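Sialidase B (Streptococcus pneumoniae TIGR4, PDB 4XJA) cleaves terminal sialic acid residues from oligosaccharides, glycoproteins and glycolipids, acting on alpha-(2->3), alpha-(2->6) and alpha-(2->8) linkages. Local coordinates at residues 205-210 and 629-634; 579-584 and 613-618. The protein carries 1 engineered substitution. All blocks are in the same frame, centred on the assembly; numbering follows the deposited sequence.

Interaction 1 of 2, residues 205-210 and 629-634; sequences YFRIPT and LFEKYD. With SFJ ((2R,3R,4R,5R,6R)-5-acetamido-2,3-difluoro-4-hydroxy-6-[(1R,2R)-1,2,3-trihydroxypropyl]tetrahydro-2H-pyran-2-carboxylic acid), chain F.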
loop_
_atom_site.group_PDB
_atom_site.type_symbol
_atom_site.label_atom_id
_atom_site.label_comp_id
_atom_site.label_asym_id
_atom_site.label_seq_id
_atom_site.Cartn_x
_atom_site.Cartn_y
_atom_site.Cartn_z
ATOM N N TYR A 205 -3.289 4.593 6.585
ATOM C CA TYR A 205 -2.748 4.281 5.254
ATOM C C TYR A 205 -1.933 3.002 5.248
ATOM O O TYR A 205 -1.346 2.633 6.261
ATOM C CB TYR A 205 -1.873 5.441 4.752
ATOM C CG TYR A 205 -2.589 6.756 4.889
ATOM C CD1 TYR A 205 -3.525 7.147 3.949
ATOM C CD2 TYR A 205 -2.391 7.563 5.991
ATOM C CE1 TYR A 205 -4.224 8.329 4.083
ATOM C CE2 TYR A 205 -3.086 8.756 6.139
ATOM C CZ TYR A 205 -3.998 9.124 5.182
ATOM O OH TYR A 205 -4.691 10.306 5.323
ATOM N N PHE A 206 -1.887 2.338 4.093
ATOM C CA PHE A 206 -1.129 1.098 3.949
ATOM C C PHE A 206 -0.462 1.057 2.584
ATOM O O PHE A 206 -1.025 1.538 1.602
ATOM C CB PHE A 206 -2.064 -0.112 4.122
ATOM C CG PHE A 206 -2.735 -0.169 5.474
ATOM C CD1 PHE A 206 -2.091 -0.751 6.565
ATOM C CD2 PHE A 206 -4.003 0.359 5.653
ATOM C CE1 PHE A 206 -2.700 -0.789 7.823
ATOM C CE2 PHE A 206 -4.628 0.317 6.902
ATOM C CZ PHE A 206 -3.973 -0.251 7.988
ATOM N N ARG A 207 0.738 0.486 2.528
ATOM C CA ARG A 207 1.405 0.232 1.261
ATOM C C ARG A 207 2.269 -1.009 1.402
ATOM O O ARG A 207 2.514 -1.475 2.508
ATOM C CB ARG A 207 2.292 1.417 0.856
ATOM C CG ARG A 207 1.580 2.605 0.174
ATOM C CD ARG A 207 2.569 3.355 -0.750
ATOM N NE ARG A 207 3.134 2.458 -1.755
ATOM C CZ ARG A 207 4.143 2.764 -2.572
ATOM N NH1 ARG A 207 4.718 3.968 -2.524
ATOM N NH2 ARG A 207 4.571 1.862 -3.448
ATOM N N ILE A 208 2.750 -1.512 0.271
ATOM C CA ILE A 208 3.730 -2.604 0.244
ATOM C C ILE A 208 3.182 -3.924 0.811
ATOM O O ILE A 208 3.715 -4.462 1.778
ATOM C CB ILE A 208 5.051 -2.219 0.962
ATOM C CG1 ILE A 208 5.408 -0.732 0.749
ATOM C CG2 ILE A 208 6.190 -3.091 0.476
ATOM C CD1 ILE A 208 5.650 -0.323 -0.707
ATOM N N PRO A 209 2.122 -4.461 0.191
ATOM C CA PRO A 209 1.544 -5.732 0.651
ATOM C C PRO A 209 2.419 -6.929 0.319
ATOM O O PRO A 209 3.136 -6.913 -0.696
ATOM C CB PRO A 209 0.251 -5.836 -0.161
ATOM C CG PRO A 209 0.552 -5.111 -1.438
ATOM C CD PRO A 209 1.441 -3.945 -1.015
ATOM N N THR A 210 2.364 -7.950 1.180
ATOM C CA THR A 210 2.959 -9.256 0.907
ATOM C C THR A 210 1.926 -10.361 1.202
ATOM O O THR A 210 0.979 -10.147 1.963
ATOM C CB THR A 210 4.185 -9.524 1.784
ATOM O OG1 THR A 210 3.751 -9.945 3.083
ATOM C CG2 THR A 210 5.070 -8.276 1.909
ATOM N N LEU A 629 -3.137 -9.425 -3.269
ATOM C CA LEU A 629 -3.306 -8.239 -2.416
ATOM C C LEU A 629 -2.489 -7.120 -3.064
ATOM O O LEU A 629 -1.280 -7.257 -3.242
ATOM C CB LEU A 629 -2.806 -8.514 -0.992
ATOM C CG LEU A 629 -2.915 -7.417 0.080
ATOM C CD1 LEU A 629 -4.348 -7.061 0.365
ATOM C CD2 LEU A 629 -2.219 -7.859 1.368
ATOM N N PHE A 630 -3.142 -6.023 -3.439
ATOM C CA PHE A 630 -2.478 -5.020 -4.281
ATOM C C PHE A 630 -2.894 -3.590 -3.984
ATOM O O PHE A 630 -4.003 -3.331 -3.497
ATOM C CB PHE A 630 -2.707 -5.326 -5.775
ATOM C CG PHE A 630 -4.154 -5.245 -6.198
ATOM C CD1 PHE A 630 -5.023 -6.296 -5.954
ATOM C CD2 PHE A 630 -4.648 -4.106 -6.825
ATOM C CE1 PHE A 630 -6.360 -6.221 -6.339
ATOM C CE2 PHE A 630 -5.982 -4.031 -7.226
ATOM C CZ PHE A 630 -6.836 -5.083 -6.976
ATOM N N GLU A 631 -1.983 -2.665 -4.273
ATOM C CA GLU A 631 -2.279 -1.239 -4.228
ATOM C C GLU A 631 -3.137 -0.861 -5.427
ATOM O O GLU A 631 -2.636 -0.783 -6.559
ATOM C CB GLU A 631 -0.964 -0.436 -4.240
ATOM C CG GLU A 631 -0.139 -0.631 -2.960
ATOM C CD GLU A 631 1.249 -0.024 -3.028
ATOM O OE1 GLU A 631 1.654 0.485 -4.108
ATOM O OE2 GLU A 631 1.950 -0.069 -1.989
ATOM N N LYS A 632 -4.425 -0.617 -5.189
ATOM C CA LYS A 632 -5.327 -0.212 -6.268
ATOM C C LYS A 632 -5.344 1.309 -6.467
ATOM O O LYS A 632 -6.384 1.972 -6.353
ATOM C CB LYS A 632 -6.752 -0.746 -6.061
ATOM C CG LYS A 632 -7.554 -0.841 -7.381
ATOM C CD LYS A 632 -9.056 -1.056 -7.145
ATOM C CE LYS A 632 -9.828 -0.966 -8.439
ATOM N NZ LYS A 632 -9.431 -2.069 -9.380
ATOM N N TYR A 633 -4.178 1.853 -6.798
ATOM C CA TYR A 633 -4.053 3.274 -7.114
ATOM C C TYR A 633 -2.661 3.523 -7.654
ATOM O O TYR A 633 -1.811 2.646 -7.599
ATOM C CB TYR A 633 -4.318 4.138 -5.871
ATOM C CG TYR A 633 -3.170 4.264 -4.893
ATOM C CD1 TYR A 633 -2.697 3.167 -4.189
ATOM C CD2 TYR A 633 -2.575 5.499 -4.658
ATOM C CE1 TYR A 633 -1.632 3.297 -3.292
ATOM C CE2 TYR A 633 -1.538 5.641 -3.766
ATOM C CZ TYR A 633 -1.074 4.541 -3.081
ATOM O OH TYR A 633 -0.046 4.705 -2.189
ATOM N N ASP A 634 -2.425 4.707 -8.191
ATOM C CA ASP A 634 -1.083 5.002 -8.669
ATOM C C ASP A 634 -0.257 5.524 -7.495
ATOM O O ASP A 634 -0.368 6.696 -7.112
ATOM C CB ASP A 634 -1.124 6.018 -9.806
ATOM C CG ASP A 634 0.217 6.159 -10.511
ATOM O OD1 ASP A 634 1.262 6.157 -9.828
ATOM O OD2 ASP A 634 0.233 6.271 -11.755
HETATM C C11 SFJ F . 13.277 1.783 1.263
HETATM C C9 SFJ F . 13.121 5.192 -4.028
HETATM C C10 SFJ F . 12.300 2.600 0.416
HETATM C C1 SFJ F . 8.101 3.202 -4.817
HETATM C C7 SFJ F . 11.462 4.504 -2.449
HETATM C C4 SFJ F . 9.122 1.710 -1.288
HETATM C C3 SFJ F . 8.093 2.439 -2.243
HETATM C C5 SFJ F . 10.400 2.570 -1.148
HETATM C C6 SFJ F . 10.973 2.994 -2.494
HETATM C C2 SFJ F . 8.881 3.251 -3.466
HETATM N N5 SFJ F . 11.425 1.915 -0.351
HETATM O O10 SFJ F . 12.312 3.804 0.495
HETATM O O9 SFJ F . 13.748 5.838 -2.965
HETATM O O1A SFJ F . 8.758 3.125 -5.862
HETATM O O8 SFJ F . 11.044 4.756 -4.901
HETATM O O7 SFJ F . 10.781 5.409 -1.569
HETATM O O4 SFJ F . 8.615 1.359 -0.075
HETATM O O6 SFJ F . 10.141 2.719 -3.573
HETATM F FAI SFJ F . 7.510 3.092 -1.640
HETATM F FAJ SFJ F . 8.963 4.498 -3.368
HETATM O O1B SFJ F . 6.885 3.341 -4.679
HETATM C C8 SFJ F . 11.681 5.283 -3.785
#
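Glu631 holds Arg207 through a salt bridge in which Arg207 NE meets Glu631 OE2 at 2.8 Å, almost perfectly straight (178°). The carboxylate oxygen lies in the guanidinium plane, whereas the nitrogen sits above the carboxylate plane, the two planes being turned 69° apart. A weak second bond joins Arg207 NH2 to Glu631 OE1. OE2 also accepts the backbone N-H of Ile208 at 2.8 Å, on its anti side, so two donors grip one buried oxygen. Ser635 OG and the backbone N of Tyr615 bond to OE1 and complete the hold on the carboxylate. Arg207 bends at chi3 (58°), which turns its far end to the bound difluoro-sialic acid derivative: NH1 and NH2 both donate to carboxylate oxygen O1B of SFJ, at 3.1 and 3.0 Å. Glu631 is thus a second-shell residue orienting an arginine of the sialidase arginine triad, with Arg519 and Arg581. Tyr633 brings its hydroxyl to the aliphatic part of Arg207, OH to CD 3.3 Å, ring and guanidinium planes being perpendicular. Farther along, Pro209 CB packs on Leu629 CD2 at 3.5 Å. Strands 205-213 and 626-631 run nearly antiparallel here, the axes of the short segments approaching to 6.6 Å, but belong to different sheets: 205-213 pairs with 219-226, and 626-631 lies between 616-620 and 647-652.

Interaction 2 of 2, residues 579-584 and 613-618; sequences SGRKGG and YAYSAI. With SFJ ((2R,3R,4R,5R,6R)-5-acetamido-2,3-difluoro-4-hydroxy-6-[(1R,2R)-1,2,3-trihydroxypropyl]tetrahydro-2H-pyran-2-carboxylic acid), chain F.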
loop_
_atom_site.group_PDB
_atom_site.type_symbol
_atom_site.label_atom_id
_atom_site.label_comp_id
_atom_site.label_asym_id
_atom_site.label_seq_id
_atom_site.Cartn_x
_atom_site.Cartn_y
_atom_site.Cartn_z
ATOM N N SER A 579 3.014 4.550 -18.988
ATOM C CA SER A 579 2.642 5.896 -18.545
ATOM C C SER A 579 2.603 6.076 -17.024
ATOM O O SER A 579 3.175 7.036 -16.489
ATOM C CB SER A 579 1.280 6.282 -19.128
ATOM O OG SER A 579 1.264 6.075 -20.527
ATOM N N GLY A 580 1.922 5.166 -16.332
ATOM C CA GLY A 580 1.813 5.256 -14.882
ATOM C C GLY A 580 1.671 3.889 -14.226
ATOM O O GLY A 580 1.912 2.864 -14.869
ATOM N N ARG A 581 1.303 3.864 -12.947
ATOM C CA ARG A 581 1.065 2.589 -12.270
ATOM C C ARG A 581 -0.414 2.285 -12.401
ATOM O O ARG A 581 -1.228 2.620 -11.532
ATOM C CB ARG A 581 1.549 2.637 -10.812
ATOM C CG ARG A 581 3.093 2.829 -10.715
ATOM C CD ARG A 581 3.605 2.870 -9.291
ATOM N NE ARG A 581 5.053 2.647 -9.234
ATOM C CZ ARG A 581 5.796 2.828 -8.150
ATOM N NH1 ARG A 581 5.227 3.240 -7.023
ATOM N NH2 ARG A 581 7.103 2.589 -8.193
ATOM N N LYS A 582 -0.754 1.676 -13.530
ATOM C CA LYS A 582 -2.138 1.341 -13.861
ATOM C C LYS A 582 -2.121 0.168 -14.823
ATOM O O LYS A 582 -1.046 -0.291 -15.229
ATOM C CB LYS A 582 -2.840 2.549 -14.498
ATOM C CG LYS A 582 -2.078 3.185 -15.668
ATOM C CD LYS A 582 -2.729 4.526 -16.063
ATOM C CE LYS A 582 -2.093 5.096 -17.311
ATOM N NZ LYS A 582 -2.468 6.528 -17.549
ATOM N N GLY A 583 -3.298 -0.315 -15.198
ATOM C CA GLY A 583 -3.381 -1.444 -16.107
ATOM C C GLY A 583 -2.817 -2.715 -15.498
ATOM O O GLY A 583 -1.974 -3.387 -16.100
ATOM N N GLY A 584 -3.278 -3.052 -14.297
ATOM C CA GLY A 584 -2.774 -4.223 -13.611
ATOM C C GLY A 584 -3.054 -5.513 -14.361
ATOM O O GLY A 584 -4.146 -5.704 -14.902
ATOM N N TYR A 613 -2.937 0.493 -10.425
ATOM C CA TYR A 613 -2.418 -0.779 -9.935
ATOM C C TYR A 613 -0.929 -0.595 -9.720
ATOM O O TYR A 613 -0.197 -0.283 -10.669
ATOM C CB TYR A 613 -2.664 -1.882 -10.967
ATOM C CG TYR A 613 -2.404 -3.300 -10.476
ATOM C CD1 TYR A 613 -1.140 -3.885 -10.580
ATOM C CD2 TYR A 613 -3.433 -4.067 -9.948
ATOM C CE1 TYR A 613 -0.916 -5.209 -10.148
ATOM C CE2 TYR A 613 -3.215 -5.367 -9.505
ATOM C CZ TYR A 613 -1.968 -5.933 -9.609
ATOM O OH TYR A 613 -1.793 -7.237 -9.173
ATOM N N ALA A 614 -0.466 -0.753 -8.482
ATOM C CA ALA A 614 0.954 -0.535 -8.209
ATOM C C ALA A 614 1.635 -1.754 -7.603
ATOM O O ALA A 614 1.745 -2.795 -8.258
ATOM C CB ALA A 614 1.169 0.714 -7.351
ATOM N N TYR A 615 2.112 -1.636 -6.369
ATOM C CA TYR A 615 2.776 -2.771 -5.733
ATOM C C TYR A 615 1.748 -3.866 -5.485
ATOM O O TYR A 615 0.573 -3.583 -5.242
ATOM C CB TYR A 615 3.415 -2.363 -4.413
ATOM C CG TYR A 615 4.771 -1.689 -4.528
ATOM C CD1 TYR A 615 4.996 -0.656 -5.439
ATOM C CD2 TYR A 615 5.812 -2.047 -3.682
ATOM C CE1 TYR A 615 6.251 -0.015 -5.514
ATOM C CE2 TYR A 615 7.049 -1.416 -3.747
ATOM C CZ TYR A 615 7.262 -0.404 -4.653
ATOM O OH TYR A 615 8.504 0.206 -4.688
ATOM N N SER A 616 2.188 -5.121 -5.535
ATOM C CA SER A 616 1.256 -6.236 -5.437
ATOM C C SER A 616 1.907 -7.444 -4.796
ATOM O O SER A 616 3.134 -7.553 -4.742
ATOM C CB SER A 616 0.752 -6.615 -6.825
ATOM O OG SER A 616 1.822 -7.056 -7.650
ATOM N N ALA A 617 1.060 -8.353 -4.326
ATOM C CA ALA A 617 1.476 -9.604 -3.723
ATOM C C ALA A 617 0.593 -10.682 -4.313
ATOM O O ALA A 617 -0.612 -10.508 -4.409
ATOM C CB ALA A 617 1.259 -9.543 -2.224
ATOM N N ILE A 618 1.178 -11.806 -4.695
ATOM C CA ILE A 618 0.363 -12.916 -5.148
ATOM C C ILE A 618 0.814 -14.195 -4.494
ATOM O O ILE A 618 2.002 -14.382 -4.201
ATOM C CB ILE A 618 0.400 -13.101 -6.667
ATOM C CG1 ILE A 618 1.836 -13.192 -7.161
ATOM C CG2 ILE A 618 -0.348 -11.950 -7.383
ATOM C CD1 ILE A 618 1.901 -13.416 -8.648
HETATM C C11 SFJ F . 13.277 1.783 1.263
HETATM C C9 SFJ F . 13.121 5.192 -4.028
HETATM C C10 SFJ F . 12.300 2.600 0.416
HETATM C C1 SFJ F . 8.101 3.202 -4.817
HETATM C C7 SFJ F . 11.462 4.504 -2.449
HETATM C C4 SFJ F . 9.122 1.710 -1.288
HETATM C C3 SFJ F . 8.093 2.439 -2.243
HETATM C C5 SFJ F . 10.400 2.570 -1.148
HETATM C C6 SFJ F . 10.973 2.994 -2.494
HETATM C C2 SFJ F . 8.881 3.251 -3.466
HETATM N N5 SFJ F . 11.425 1.915 -0.351
HETATM O O10 SFJ F . 12.312 3.804 0.495
HETATM O O9 SFJ F . 13.748 5.838 -2.965
HETATM O O1A SFJ F . 8.758 3.125 -5.862
HETATM O O8 SFJ F . 11.044 4.756 -4.901
HETATM O O7 SFJ F . 10.781 5.409 -1.569
HETATM O O4 SFJ F . 8.615 1.359 -0.075
HETATM O O6 SFJ F . 10.141 2.719 -3.573
HETATM F FAI SFJ F . 7.510 3.092 -1.640
HETATM F FAJ SFJ F . 8.963 4.498 -3.368
HETATM O O1B SFJ F . 6.885 3.341 -4.679
HETATM C C8 SFJ F . 11.681 5.283 -3.785
#
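Arg581 and Tyr615 converge on the carboxylate of the bound SFJ. The guanidinium takes the carboxylate end-on with two nearly straight bonds, NH1 to O1B and NH2 to O1A of SFJ, each 2.9 Å, the bidentate grip by which sialidases hold the sialic acid carboxylate. The side chain of Arg581 is extended from CG to NE (chi2 -180°, chi3 163°), which carries its charged end from the loop to the ligand. Tyr615, the probable nucleophile, places OH 3.0 Å from SFJ C1, and Glu503 hydrogen-bonds that hydroxyl. Tyr615 CE1 lies over one face of the Arg581 guanidinium, 3.7 Å from Arg581 NH1. Ser635 OG also bonds Arg581 NH1, and the backbone carbonyl of Gly552 bonds NH2. Behind this first shell, the methyl of Ala614 packs on Arg581 CD at 3.8 Å, and Tyr613 N donates to Arg581 O at 2.9 Å, tying the two backbones at the root of the arginine. Three residues on, where strand 584-592 begins, Gly584 CA rests over one face of the Tyr613 ring, a CH-pi contact 3.6 Å from the centroid; that ring also stacks with Phe630, and its hydroxyl bonds Ser573. Residues 579-584 form the connection from strand 569-575 into strand 584-592, while 613-618 lead into strand 616-620, the edge strand beside 626-631 in the following sheet.

How the interactions relate
Interactions 1 and 2 lie with their centres 9 Å apart and both touch SFJ. Along the chain the order is 205-210, 579-584, 613-618, 629-634, so interaction 2 is nested within the long loop closed by interaction 1. One segment of each, 613-618 and 629-634, reaches the same antiparallel sheet through neighbouring strands 616-620 and 626-631, with probable backbone hydrogen bonds from Ala617 N to Leu629 O and from Glu631 N to Tyr615 O. Strand 205-213 heads the first sheet of the catalytic beta-propeller, and interaction 1 brings it against the last, where the ring closes. Two carboxylate-binding arginines and the probable nucleophile thereby meet at one site from parts distant in sequence.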